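Local coordinates for 3-methyladenine DNA glycosylase (Helicobacter pylori, PDB 1PU6), which removes 3-methyladenine from DNA as a glycosylase of the helix-hairpin-helix superfamily, a first step in base excision repair of alkylated bases, at residues I98-N103 / R120-D125; F31-G36 / C139-K144; F5-A10 / H172-G177. All blocks are in the same frame, centred on the assembly; numbering follows the deposited sequence.

The protein is mainly helical, with no strands. Contacts 1 and 2 are neighbours, with centres about 13 Å apart. They touch where L100 packs on L34 and S101 on F31. Helix 120-124 of contact 1 and helix 131-141 of contact 2 are consecutive and form the two arms of the helix-hairpin-helix. Contact 3 lies farther off, its centre about 22 Å from that of contact 2 and about 30 Å from that of contact 1. Along the chain contact 3 encloses contact 2, which encloses contact 1. Contact 3 thus joins the N-terminal helix to a late one, as in the two-lobed fold of this family, where chain ends share a lobe.

Contact 1: residues I98-N103 / R120-D125; sequences IDLSGN and REWLLD. Unlike the reference sequence in segment 98-103: G102 (reference Lys). Unlike the reference sequence in segment 120-125: R120 (reference Lys).
W122 stands on the first arm of the helix-hairpin-helix and turns the edge of its indole to L100 and N103 of helix 90-108. At one point of this edge, CZ2 of W122 lies 3.4 Å from the main-chain O of N103. This carbon-oxygen approach is close to the plane of the ring. CB of N103 touches the same CZ2 at 3.8 Å. Farther round the edge, CZ3 of W122 meets CD1 of L100 at 3.8 Å. The indole reaches this far because its CG is anti to the backbone N of W122 (chi1 -172°), which carries the six-membered ring out from the helix. The methyl CD1 of L100 also meets CD2 of L123, at 4.2 Å. L100 and L123 form the buried part of the contact.

The sequence from helix 120-124 through the short hairpin to helix 131-141 is the motif that this superfamily commonly uses to hold the DNA backbone. The first arm runs at 136° to helix 90-108, and the two short axes come no closer than 12.0 Å. Side chains therefore fill the gap between them. Q126, just past the arm, joins the two sides: its OE1 is hydrogen-bonded to ND2 of N103, and its NE2 to the O of W122. The indole has further anchors. NE1 of W122 bonds to OD1 of D107, and F108 meets the ring edge-to-face. L123 also packs on A134 and L138 of the second arm.

Contact 2: residues F31-G36 / C139-K144; sequences FEALLG and CYACAK. Unlike the reference sequence in segment 139-144: A141 (reference Val).
A33 and A141 face each other with CA atoms 5.5 Å apart, a close approach that their small side chains permit. Their CB atoms are 4.3 Å from each other. CB of A33 comes nearer still to the main chain, lying 3.6 Å from the O of Y140. CB of A141 also sits 4.0 Å from the N of L34 and 4.2 Å from CB of L34. The contact is thus one of CB atoms and backbone. All four touching residues are buried.

In the next shell the backbone round A141 departs from a regular helix. The turn at 139-141 is of the wider pi type. The bond from A143 N to C139 O is weak, at 3.1 Å, and A143 leaves the right-handed helical region, with a positive phi of 60°. Y140 is held at both ends. Its backbone is hydrogen-bonded to that of L29, and its OH to the O of A200. One face of its ring carries SG of C139, 4.0 Å above the plane and over the centre, a sulfur-aromatic contact within the segment. The ring of W25 also meets that of Y140. Past the turn, NZ of K144 bonds to the O of Q116.

Helix 131-141 is the second arm of the helix-hairpin-helix, and its C-terminal end rests on the start of helix 31-39. L34 continues the packing onto L100 and I104 of helix 90-108 and onto F111 and F114 of helix 111-117. F31 packs on N68, L69 and I72 of helix 65-74, and also on S101 of helix 90-108 and F111.

Contact 3: residues F5-A10 / H172-G177; sequences FEILKA and HFFEKG
I7 reaches from the N-terminal helix toward two phenylalanines of helix 167-179, and this apolar group is one half of the contact. CD1 of I7 meets CE1 of F173 at 4.0 Å. It approaches the edge of that ring, near its plane, and the two side chains cross at about a right angle. The same methyl lies 4.3 Å from CE1 of F174, in an oblique approach. CG1 of I7 is anti to its carbonyl carbon (chi1 -67°), and the chain then runs on extended, so CD1 is the atom that projects. The two rings also pack on each other: CD1 of F173 stands 4.0 Å above the F174 plane, offset toward the rim.

The other half is packing against the backbone. CA of F5 is 5.0 Å from CA of G177. G177 has no side chain, and the backbone of F5 comes close on that side. CB of F5 touches the O of G177 at 3.6 Å. This oxygen is not left to that contact alone, since ND2 of N181 is hydrogen-bonded to it.

A salt bridge lies within helix 4-12, and S4 of the same helix reaches across. K9 forms the salt bridge to E6, with NZ 3.2 Å from OE1 and above the carboxylate plane. The aliphatic part of K9 lies against one face of the F5 ring. S4, just before F5, sends OG to the O of F174.

The N-to-C directions of the two short segments make an angle of 80°, and their axes approach to 9.4 Å. Around them, I7, F173 and F174 all pack on L157 of helix 151-159. I7 also touches F202 of helix 195-203. F5 rests on S184 and A185 of helix 182-187.

Contact 1: residues I98-N103 / R120-D125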
ATOM      1  N   ILE A  98      -6.030 -14.923  -6.154  1.00 12.12           N
ATOM      2  CA  ILE A  98      -6.091 -16.362  -5.878  1.00 13.41           C
ATOM      3  C   ILE A  98      -4.698 -16.995  -5.881  1.00 13.61           C
ATOM      4  O   ILE A  98      -4.326 -17.761  -4.951  1.00 15.02           O
ATOM      5  CB  ILE A  98      -7.039 -17.047  -6.886  1.00 13.05           C
ATOM      6  CG1 ILE A  98      -8.476 -16.620  -6.581  1.00 14.96           C
ATOM      7  CG2 ILE A  98      -6.884 -18.563  -6.837  1.00 15.64           C
ATOM      8  CD1 ILE A  98      -9.478 -16.966  -7.728  1.00 17.17           C
ATOM      9  N   ASP A  99      -3.925 -16.687  -6.906  1.00 13.90           N
ATOM     10  CA  ASP A  99      -2.583 -17.249  -6.993  1.00 13.25           C
ATOM     11  C   ASP A  99      -1.637 -16.727  -5.875  1.00 14.25           C
ATOM     12  O   ASP A  99      -0.836 -17.512  -5.288  1.00 14.85           O
ATOM     13  CB  ASP A  99      -1.992 -17.023  -8.388  1.00 15.18           C
ATOM     14  CG  ASP A  99      -2.675 -17.896  -9.471  0.50 12.23           C
ATOM     15  OD1 ASP A  99      -3.533 -18.789  -9.143  0.50 14.40           O
ATOM     16  OD2 ASP A  99      -2.400 -17.758 -10.700  0.50 13.88           O
ATOM     17  N   LEU A 100      -1.705 -15.427  -5.600  1.00 12.21           N
ATOM     18  CA  LEU A 100      -0.875 -14.859  -4.524  1.00 11.07           C
ATOM     19  C   LEU A 100      -1.210 -15.560  -3.163  1.00 12.64           C
ATOM     20  O   LEU A 100      -0.298 -15.964  -2.398  1.00 12.27           O
ATOM     21  CB  LEU A 100      -1.136 -13.337  -4.427  1.00 11.64           C
ATOM     22  CG  LEU A 100      -0.625 -12.714  -3.108  1.00 11.94           C
ATOM     23  CD1 LEU A 100       0.915 -12.787  -2.977  1.00 13.26           C
ATOM     24  CD2 LEU A 100      -1.109 -11.242  -3.060  1.00 13.98           C
ATOM     25  N   SER A 101      -2.516 -15.676  -2.866  1.00 11.77           N
ATOM     26  CA  SER A 101      -2.925 -16.264  -1.606  1.00 12.20           C
ATOM     27  C   SER A 101      -2.482 -17.723  -1.490  1.00 12.53           C
ATOM     28  O   SER A 101      -2.009 -18.143  -0.440  1.00 12.89           O
ATOM     29  CB  SER A 101      -4.458 -16.147  -1.450  1.00 12.91           C
ATOM     30  OG  SER A 101      -4.784 -14.734  -1.357  1.00 14.44           O
ATOM     31  N   GLY A 102      -2.663 -18.512  -2.557  1.00 13.10           N
ATOM     32  CA  GLY A 102      -2.176 -19.888  -2.545  1.00 13.55           C
ATOM     33  C   GLY A 102      -0.656 -19.982  -2.315  1.00 13.80           C
ATOM     34  O   GLY A 102      -0.159 -20.872  -1.608  1.00 14.57           O
ATOM     35  N   ASN A 103       0.099 -19.064  -2.904  1.00 12.68           N
ATOM     36  CA  ASN A 103       1.565 -19.156  -2.762  1.00 13.00           C
ATOM     37  C   ASN A 103       2.029 -18.682  -1.384  1.00 12.82           C
ATOM     38  O   ASN A 103       3.045 -19.153  -0.851  1.00 13.54           O
ATOM     39  CB  ASN A 103       2.259 -18.354  -3.889  1.00 13.87           C
ATOM     40  CG  ASN A 103       2.355 -19.133  -5.158  1.00 18.40           C
ATOM     41  OD1 ASN A 103       2.451 -20.372  -5.142  1.00 24.28           O
ATOM     42  ND2 ASN A 103       2.354 -18.460  -6.268  1.00 24.69           N
ATOM     43  N   ARG A 120      10.506  -8.314  -0.762  1.00 13.08           N
ATOM     44  CA  ARG A 120       9.997  -7.659  -1.960  1.00 13.80           C
ATOM     45  C   ARG A 120      10.127  -8.569  -3.216  1.00 13.68           C
ATOM     46  O   ARG A 120       9.195  -8.628  -4.042  1.00 13.41           O
ATOM     47  CB  ARG A 120      10.760  -6.371  -2.169  1.00 14.33           C
ATOM     48  CG  ARG A 120      10.152  -5.555  -3.281  1.00 13.63           C
ATOM     49  CD  ARG A 120      11.121  -4.603  -3.841  1.00 16.50           C
ATOM     50  NE  ARG A 120      10.499  -3.350  -4.277  1.00 17.17           N
ATOM     51  CZ  ARG A 120      10.992  -2.548  -5.208  1.00 20.45           C
ATOM     52  NH1 ARG A 120      12.098  -2.892  -5.920  1.00 22.04           N
ATOM     53  NH2 ARG A 120      10.364  -1.368  -5.440  1.00 20.06           N
ATOM     54  N   GLU A 121      11.261  -9.254  -3.349  1.00 12.22           N
ATOM     55  CA  GLU A 121      11.468 -10.052  -4.567  1.00 12.76           C
ATOM     56  C   GLU A 121      10.503 -11.241  -4.632  1.00 12.01           C
ATOM     57  O   GLU A 121      10.067 -11.626  -5.742  1.00 12.24           O
ATOM     58  CB  GLU A 121      12.936 -10.485  -4.639  1.00 13.26           C
ATOM     59  CG  GLU A 121      13.871  -9.276  -4.848  1.00 16.36           C
ATOM     60  CD  GLU A 121      14.097  -8.440  -3.545  1.00 21.79           C
ATOM     61  OE1 GLU A 121      14.331  -7.185  -3.678  1.00 24.77           O
ATOM     62  OE2 GLU A 121      14.013  -8.974  -2.362  1.00 20.40           O
ATOM     63  N   TRP A 122      10.169 -11.819  -3.469  1.00 11.54           N
ATOM     64  CA  TRP A 122       9.159 -12.867  -3.454  1.00 11.93           C
ATOM     65  C   TRP A 122       7.802 -12.320  -4.020  1.00 12.09           C
ATOM     66  O   TRP A 122       7.140 -12.942  -4.876  1.00 11.66           O
ATOM     67  CB  TRP A 122       8.996 -13.381  -2.008  1.00 11.89           C
ATOM     68  CG  TRP A 122       8.097 -14.624  -1.976  1.00 11.50           C
ATOM     69  CD1 TRP A 122       8.516 -15.953  -1.987  1.00 12.78           C
ATOM     70  CD2 TRP A 122       6.655 -14.653  -1.910  1.00 10.45           C
ATOM     71  NE1 TRP A 122       7.415 -16.787  -2.017  1.00 14.64           N
ATOM     72  CE2 TRP A 122       6.266 -16.024  -1.889  1.00 10.06           C
ATOM     73  CE3 TRP A 122       5.660 -13.658  -1.836  1.00 11.72           C
ATOM     74  CZ2 TRP A 122       4.887 -16.430  -1.873  1.00 11.73           C
ATOM     75  CZ3 TRP A 122       4.287 -14.070  -1.763  1.00 12.49           C
ATOM     76  CH2 TRP A 122       3.940 -15.446  -1.815  1.00 11.58           C
ATOM     77  N   LEU A 123       7.427 -11.123  -3.601  1.00 11.77           N
ATOM     78  CA  LEU A 123       6.115 -10.531  -4.073  1.00 11.33           C
ATOM     79  C   LEU A 123       6.167 -10.223  -5.603  1.00 12.69           C
ATOM     80  O   LEU A 123       5.184 -10.491  -6.338  1.00 11.93           O
ATOM     81  CB  LEU A 123       5.820  -9.257  -3.298  1.00 12.43           C
ATOM     82  CG  LEU A 123       5.395  -9.546  -1.845  1.00 10.60           C
ATOM     83  CD1 LEU A 123       5.449  -8.218  -1.038  1.00 13.88           C
ATOM     84  CD2 LEU A 123       3.949 -10.187  -1.786  1.00 14.16           C
ATOM     85  N   LEU A 124       7.324  -9.725  -6.064  1.00 12.04           N
ATOM     86  CA  LEU A 124       7.466  -9.424  -7.498  1.00 12.63           C
ATOM     87  C   LEU A 124       7.436 -10.689  -8.369  1.00 13.02           C
ATOM     88  O   LEU A 124       7.110 -10.608  -9.580  1.00 14.69           O
ATOM     89  CB  LEU A 124       8.734  -8.611  -7.799  1.00 13.05           C
ATOM     90  CG  LEU A 124       8.655  -7.219  -7.155  1.00 15.16           C
ATOM     91  CD1 LEU A 124      10.077  -6.585  -7.232  1.00 20.02           C
ATOM     92  CD2 LEU A 124       7.585  -6.283  -7.798  1.00 15.63           C
ATOM     93  N   ASP A 125       7.766 -11.848  -7.785  1.00 11.96           N
ATOM     94  CA  ASP A 125       7.635 -13.106  -8.488  1.00 11.37           C
ATOM     95  C   ASP A 125       6.207 -13.670  -8.554  1.00 12.24           C
ATOM     96  O   ASP A 125       5.966 -14.768  -9.125  1.00 14.95           O
ATOM     97  CB  ASP A 125       8.593 -14.143  -7.867  1.00 12.13           C
ATOM     98  CG  ASP A 125      10.047 -13.890  -8.327  0.50  7.93           C
ATOM     99  OD1 ASP A 125      11.001 -14.319  -7.631  0.50  5.66           O
ATOM    100  OD2 ASP A 125      10.264 -13.271  -9.390  0.50  7.04           O
TER

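Contact 2: residues F31-G36 / C139-K144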
ATOM      1  N   PHE A  31      -5.154  -8.384   6.667  1.00 15.82           N
ATOM      2  CA  PHE A  31      -5.176  -8.975   5.325  1.00 15.17           C
ATOM      3  C   PHE A  31      -5.923  -8.058   4.331  1.00 14.51           C
ATOM      4  O   PHE A  31      -5.591  -8.005   3.146  1.00 13.61           O
ATOM      5  CB  PHE A  31      -5.822 -10.357   5.432  1.00 16.94           C
ATOM      6  CG  PHE A  31      -5.844 -11.112   4.134  1.00 14.58           C
ATOM      7  CD1 PHE A  31      -7.055 -11.383   3.515  1.00 16.04           C
ATOM      8  CD2 PHE A  31      -4.665 -11.596   3.561  1.00 14.57           C
ATOM      9  CE1 PHE A  31      -7.088 -12.092   2.301  1.00 15.93           C
ATOM     10  CE2 PHE A  31      -4.706 -12.297   2.365  1.00 15.69           C
ATOM     11  CZ  PHE A  31      -5.908 -12.590   1.762  1.00 15.95           C
ATOM     12  N   GLU A  32      -6.967  -7.363   4.781  1.00 15.09           N
ATOM     13  CA  GLU A  32      -7.691  -6.392   3.942  1.00 16.40           C
ATOM     14  C   GLU A  32      -6.767  -5.365   3.289  1.00 15.32           C
ATOM     15  O   GLU A  32      -7.011  -4.950   2.138  1.00 14.33           O
ATOM     16  CB  GLU A  32      -8.760  -5.656   4.807  1.00 19.27           C
ATOM     17  CG  GLU A  32      -9.534  -4.559   4.088  1.00 22.58           C
ATOM     18  CD  GLU A  32     -10.593  -3.923   4.978  1.00 26.65           C
ATOM     19  OE1 GLU A  32     -10.868  -2.725   4.757  0.50 22.76           O
ATOM     20  OE2 GLU A  32     -11.115  -4.634   5.895  1.00 26.98           O
ATOM     21  N   ALA A  33      -5.719  -4.944   4.021  1.00 15.41           N
ATOM     22  CA  ALA A  33      -4.728  -4.016   3.451  1.00 13.83           C
ATOM     23  C   ALA A  33      -3.976  -4.684   2.276  1.00 13.32           C
ATOM     24  O   ALA A  33      -3.742  -4.036   1.233  1.00 13.16           O
ATOM     25  CB  ALA A  33      -3.726  -3.498   4.547  1.00 13.68           C
ATOM     26  N   LEU A  34      -3.548  -5.953   2.430  1.00 12.49           N
ATOM     27  CA  LEU A  34      -2.932  -6.671   1.288  1.00 11.74           C
ATOM     28  C   LEU A  34      -3.938  -6.731   0.110  1.00 12.89           C
ATOM     29  O   LEU A  34      -3.551  -6.439  -1.045  1.00 12.38           O
ATOM     30  CB  LEU A  34      -2.523  -8.111   1.741  1.00 11.89           C
ATOM     31  CG  LEU A  34      -1.921  -8.978   0.628  1.00 12.12           C
ATOM     32  CD1 LEU A  34      -1.041 -10.058   1.300  1.00 18.38           C
ATOM     33  CD2 LEU A  34      -3.061  -9.683  -0.140  1.00 16.73           C
ATOM     34  N   LEU A  35      -5.216  -7.048   0.369  1.00 12.40           N
ATOM     35  CA  LEU A  35      -6.160  -7.123  -0.755  1.00 12.63           C
ATOM     36  C   LEU A  35      -6.306  -5.768  -1.475  1.00 12.69           C
ATOM     37  O   LEU A  35      -6.310  -5.693  -2.716  1.00 13.30           O
ATOM     38  CB  LEU A  35      -7.585  -7.544  -0.311  1.00 13.03           C
ATOM     39  CG  LEU A  35      -7.645  -8.944   0.262  1.00 14.31           C
ATOM     40  CD1 LEU A  35      -9.077  -9.175   0.696  1.00 17.71           C
ATOM     41  CD2 LEU A  35      -7.258 -10.008  -0.806  1.00 20.17           C
ATOM     42  N   GLY A  36      -6.435  -4.684  -0.724  1.00 12.90           N
ATOM     43  CA  GLY A  36      -6.556  -3.394  -1.371  1.00 13.15           C
ATOM     44  C   GLY A  36      -5.309  -2.966  -2.113  1.00 12.91           C
ATOM     45  O   GLY A  36      -5.418  -2.289  -3.144  1.00 14.49           O
ATOM     46  N   CYS A 139       4.799  -2.281   3.345  1.00 13.69           N
ATOM     47  CA  CYS A 139       4.596  -1.206   4.332  1.00 13.78           C
ATOM     48  C   CYS A 139       3.283  -1.352   5.081  1.00 14.44           C
ATOM     49  O   CYS A 139       3.271  -1.458   6.319  1.00 14.77           O
ATOM     50  CB  CYS A 139       4.644   0.192   3.606  1.00 15.06           C
ATOM     51  SG  CYS A 139       4.420   1.529   4.756  1.00 16.05           S
ATOM     52  N   TYR A 140       2.155  -1.342   4.358  1.00 12.74           N
ATOM     53  CA  TYR A 140       0.846  -1.190   5.001  1.00 12.14           C
ATOM     54  C   TYR A 140       0.212  -2.490   5.478  1.00 13.36           C
ATOM     55  O   TYR A 140      -0.740  -2.441   6.260  1.00 15.58           O
ATOM     56  CB  TYR A 140      -0.143  -0.515   4.031  1.00 11.74           C
ATOM     57  CG  TYR A 140       0.318   0.881   3.694  1.00 11.97           C
ATOM     58  CD1 TYR A 140       0.068   1.955   4.610  1.00 12.06           C
ATOM     59  CD2 TYR A 140       0.909   1.163   2.440  1.00 11.95           C
ATOM     60  CE1 TYR A 140       0.406   3.274   4.305  1.00 12.75           C
ATOM     61  CE2 TYR A 140       1.280   2.511   2.115  1.00 12.64           C
ATOM     62  CZ  TYR A 140       1.022   3.536   3.063  1.00 14.28           C
ATOM     63  OH  TYR A 140       1.417   4.810   2.752  1.00 15.24           O
ATOM     64  N   ALA A 141       0.710  -3.630   4.997  1.00 13.87           N
ATOM     65  CA  ALA A 141       0.274  -4.909   5.569  1.00 14.69           C
ATOM     66  C   ALA A 141       1.312  -5.499   6.512  1.00 16.52           C
ATOM     67  O   ALA A 141       0.911  -6.100   7.484  1.00 19.22           O
ATOM     68  CB  ALA A 141      -0.138  -5.944   4.493  1.00 15.79           C
ATOM     69  N   CYS A 142       2.613  -5.346   6.238  1.00 15.21           N
ATOM     70  CA  CYS A 142       3.669  -6.065   7.019  1.00 14.53           C
ATOM     71  C   CYS A 142       4.488  -5.181   7.970  1.00 16.31           C
ATOM     72  O   CYS A 142       5.365  -5.699   8.706  1.00 17.26           O
ATOM     73  CB  CYS A 142       4.646  -6.791   6.072  1.00 15.64           C
ATOM     74  SG  CYS A 142       3.768  -7.915   4.936  1.00 17.19           S
ATOM     75  N   ALA A 143       4.230  -3.877   7.953  1.00 16.02           N
ATOM     76  CA  ALA A 143       4.987  -2.950   8.810  1.00 16.05           C
ATOM     77  C   ALA A 143       6.504  -2.923   8.579  1.00 16.34           C
ATOM     78  O   ALA A 143       7.287  -2.718   9.564  1.00 17.59           O
ATOM     79  CB  ALA A 143       4.620  -3.158  10.334  1.00 17.25           C
ATOM     80  N   LYS A 144       6.926  -3.116   7.319  1.00 16.14           N
ATOM     81  CA  LYS A 144       8.353  -3.028   6.962  1.00 16.63           C
ATOM     82  C   LYS A 144       8.754  -1.612   6.646  1.00 16.55           C
ATOM     83  O   LYS A 144       7.887  -0.772   6.269  1.00 16.45           O
ATOM     84  CB  LYS A 144       8.662  -3.830   5.690  1.00 18.54           C
ATOM     85  CG  LYS A 144       8.276  -5.256   5.750  1.00 25.54           C
ATOM     86  CD  LYS A 144       8.980  -5.988   6.766  1.00 28.13           C
ATOM     87  CE  LYS A 144       8.782  -7.483   6.435  1.00 34.99           C
ATOM     88  NZ  LYS A 144       9.546  -8.273   7.418  1.00 38.41           N
TER

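Contact 3: residues F5-A10 / H172-G177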
ATOM      1  N   PHE A   5      13.626  14.990   3.375  1.00 18.92           N
ATOM      2  CA  PHE A   5      13.342  15.417   4.746  1.00 19.26           C
ATOM      3  C   PHE A   5      12.728  16.807   4.751  1.00 19.66           C
ATOM      4  O   PHE A   5      11.786  17.080   5.507  1.00 18.91           O
ATOM      5  CB  PHE A   5      14.605  15.360   5.642  1.00 19.68           C
ATOM      6  CG  PHE A   5      14.351  15.814   7.047  1.00 23.87           C
ATOM      7  CD1 PHE A   5      15.041  16.903   7.573  1.00 26.91           C
ATOM      8  CD2 PHE A   5      13.378  15.192   7.826  1.00 27.18           C
ATOM      9  CE1 PHE A   5      14.772  17.343   8.915  1.00 29.69           C
ATOM     10  CE2 PHE A   5      13.108  15.625   9.127  1.00 29.15           C
ATOM     11  CZ  PHE A   5      13.800  16.682   9.665  1.00 27.27           C
ATOM     12  N   GLU A   6      13.204  17.678   3.863  1.00 19.99           N
ATOM     13  CA  GLU A   6      12.537  18.994   3.674  1.00 20.13           C
ATOM     14  C   GLU A   6      11.070  18.900   3.223  1.00 20.44           C
ATOM     15  O   GLU A   6      10.204  19.653   3.745  1.00 20.56           O
ATOM     16  CB  GLU A   6      13.345  19.918   2.778  1.00 23.11           C
ATOM     17  CG  GLU A   6      14.780  20.120   3.271  1.00 27.59           C
ATOM     18  CD  GLU A   6      14.848  20.906   4.576  1.00 36.23           C
ATOM     19  OE1 GLU A   6      15.770  20.626   5.377  1.00 38.78           O
ATOM     20  OE2 GLU A   6      13.983  21.803   4.813  1.00 40.87           O
ATOM     21  N   ILE A   7      10.796  17.955   2.317  1.00 17.51           N
ATOM     22  CA  ILE A   7       9.448  17.730   1.806  1.00 17.74           C
ATOM     23  C   ILE A   7       8.576  17.194   2.955  1.00 17.13           C
ATOM     24  O   ILE A   7       7.440  17.652   3.118  1.00 16.99           O
ATOM     25  CB  ILE A   7       9.471  16.744   0.602  1.00 18.18           C
ATOM     26  CG1 ILE A   7      10.197  17.401  -0.589  1.00 18.65           C
ATOM     27  CG2 ILE A   7       8.041  16.282   0.209  1.00 17.87           C
ATOM     28  CD1 ILE A   7      10.475  16.459  -1.738  1.00 20.98           C
ATOM     29  N   LEU A   8       9.101  16.220   3.721  1.00 16.77           N
ATOM     30  CA  LEU A   8       8.359  15.670   4.868  1.00 16.37           C
ATOM     31  C   LEU A   8       7.960  16.791   5.844  1.00 17.49           C
ATOM     32  O   LEU A   8       6.773  16.891   6.247  1.00 18.23           O
ATOM     33  CB  LEU A   8       9.153  14.592   5.599  1.00 15.18           C
ATOM     34  CG  LEU A   8       8.477  14.040   6.876  1.00 15.53           C
ATOM     35  CD1 LEU A   8       7.050  13.462   6.610  1.00 18.37           C
ATOM     36  CD2 LEU A   8       9.344  12.931   7.535  1.00 18.43           C
ATOM     37  N   LYS A   9       8.915  17.646   6.224  1.00 17.96           N
ATOM     38  CA  LYS A   9       8.558  18.759   7.117  1.00 18.27           C
ATOM     39  C   LYS A   9       7.453  19.660   6.519  1.00 18.49           C
ATOM     40  O   LYS A   9       6.498  20.076   7.231  1.00 18.32           O
ATOM     41  CB  LYS A   9       9.827  19.596   7.439  1.00 19.91           C
ATOM     42  CG  LYS A   9      10.804  18.884   8.358  1.00 22.33           C
ATOM     43  CD  LYS A   9      11.960  19.783   8.828  1.00 25.14           C
ATOM     44  CE  LYS A   9      12.911  20.054   7.674  1.00 28.64           C
ATOM     45  NZ  LYS A   9      14.025  20.998   7.998  1.00 32.41           N
ATOM     46  N   ALA A  10       7.585  20.002   5.234  1.00 18.55           N
ATOM     47  CA  ALA A  10       6.590  20.874   4.582  1.00 18.98           C
ATOM     48  C   ALA A  10       5.200  20.255   4.566  1.00 18.59           C
ATOM     49  O   ALA A  10       4.186  20.926   4.898  1.00 20.02           O
ATOM     50  CB  ALA A  10       7.042  21.207   3.144  1.00 20.30           C
ATOM     51  N   HIS A 172      14.308   5.547  -3.575  1.00 15.23           N
ATOM     52  CA  HIS A 172      15.516   5.778  -2.815  1.00 15.67           C
ATOM     53  C   HIS A 172      15.680   7.247  -2.475  1.00 16.83           C
ATOM     54  O   HIS A 172      16.106   7.580  -1.363  1.00 17.40           O
ATOM     55  CB  HIS A 172      16.772   5.308  -3.604  1.00 17.15           C
ATOM     56  CG  HIS A 172      18.027   5.285  -2.753  1.00 21.50           C
ATOM     57  ND1 HIS A 172      19.271   5.624  -3.246  1.00 27.71           N
ATOM     58  CD2 HIS A 172      18.227   4.928  -1.458  1.00 23.20           C
ATOM     59  CE1 HIS A 172      20.182   5.505  -2.289  1.00 26.23           C
ATOM     60  NE2 HIS A 172      19.572   5.115  -1.186  1.00 27.24           N
ATOM     61  N   PHE A 173      15.304   8.141  -3.405  1.00 16.74           N
ATOM     62  CA  PHE A 173      15.306   9.570  -3.092  1.00 16.24           C
ATOM     63  C   PHE A 173      14.436   9.837  -1.866  1.00 16.02           C
ATOM     64  O   PHE A 173      14.849  10.558  -0.918  1.00 17.28           O
ATOM     65  CB  PHE A 173      14.714  10.416  -4.276  1.00 16.70           C
ATOM     66  CG  PHE A 173      14.478  11.875  -3.894  1.00 17.33           C
ATOM     67  CD1 PHE A 173      13.235  12.286  -3.375  1.00 18.61           C
ATOM     68  CD2 PHE A 173      15.514  12.829  -3.996  1.00 20.09           C
ATOM     69  CE1 PHE A 173      13.008  13.595  -3.023  1.00 19.56           C
ATOM     70  CE2 PHE A 173      15.276  14.176  -3.614  1.00 20.47           C
ATOM     71  CZ  PHE A 173      14.032  14.539  -3.114  1.00 20.86           C
ATOM     72  N   PHE A 174      13.212   9.276  -1.840  1.00 16.02           N
ATOM     73  CA  PHE A 174      12.307   9.541  -0.685  1.00 16.67           C
ATOM     74  C   PHE A 174      12.823   8.911   0.628  1.00 18.04           C
ATOM     75  O   PHE A 174      12.839   9.570   1.685  1.00 19.81           O
ATOM     76  CB  PHE A 174      10.870   9.143  -1.019  1.00 16.69           C
ATOM     77  CG  PHE A 174      10.102  10.234  -1.733  1.00 17.45           C
ATOM     78  CD1 PHE A 174       9.640  11.354  -1.032  1.00 19.55           C
ATOM     79  CD2 PHE A 174       9.853  10.162  -3.126  1.00 17.29           C
ATOM     80  CE1 PHE A 174       8.950  12.404  -1.689  1.00 19.38           C
ATOM     81  CE2 PHE A 174       9.141  11.184  -3.811  1.00 17.10           C
ATOM     82  CZ  PHE A 174       8.693  12.317  -3.090  1.00 19.18           C
ATOM     83  N   GLU A 175      13.353   7.692   0.547  1.00 17.11           N
ATOM     84  CA  GLU A 175      13.871   7.018   1.760  1.00 18.26           C
ATOM     85  C   GLU A 175      15.129   7.671   2.313  1.00 19.81           C
ATOM     86  O   GLU A 175      15.265   7.842   3.540  1.00 20.59           O
ATOM     87  CB  GLU A 175      14.142   5.513   1.507  1.00 16.83           C
ATOM     88  CG  GLU A 175      12.826   4.745   1.363  1.00 18.08           C
ATOM     89  CD  GLU A 175      13.001   3.259   1.016  1.00 23.18           C
ATOM     90  OE1 GLU A 175      11.974   2.522   0.845  1.00 20.80           O
ATOM     91  OE2 GLU A 175      14.170   2.816   0.931  1.00 24.62           O
ATOM     92  N   LYS A 176      16.088   7.944   1.431  1.00 19.32           N
ATOM     93  CA  LYS A 176      17.403   8.357   1.929  1.00 21.02           C
ATOM     94  C   LYS A 176      17.402   9.698   2.700  1.00 20.89           C
ATOM     95  O   LYS A 176      18.178   9.866   3.649  1.00 21.55           O
ATOM     96  CB  LYS A 176      18.442   8.341   0.797  1.00 20.96           C
ATOM     97  CG  LYS A 176      18.443   9.520  -0.144  1.00 24.71           C
ATOM     98  CD  LYS A 176      19.268   9.156  -1.427  1.00 28.45           C
ATOM     99  CE  LYS A 176      20.097  10.302  -1.993  1.00 37.74           C
ATOM    100  NZ  LYS A 176      21.126  10.815  -1.019  1.00 36.79           N
ATOM    101  N   GLY A 177      16.545  10.642   2.304  1.00 20.46           N
ATOM    102  CA  GLY A 177      16.467  11.911   3.025  1.00 18.65           C
ATOM    103  C   GLY A 177      16.009  11.686   4.468  1.00 18.22           C
ATOM    104  O   GLY A 177      16.474  12.348   5.380  1.00 19.36           O
TER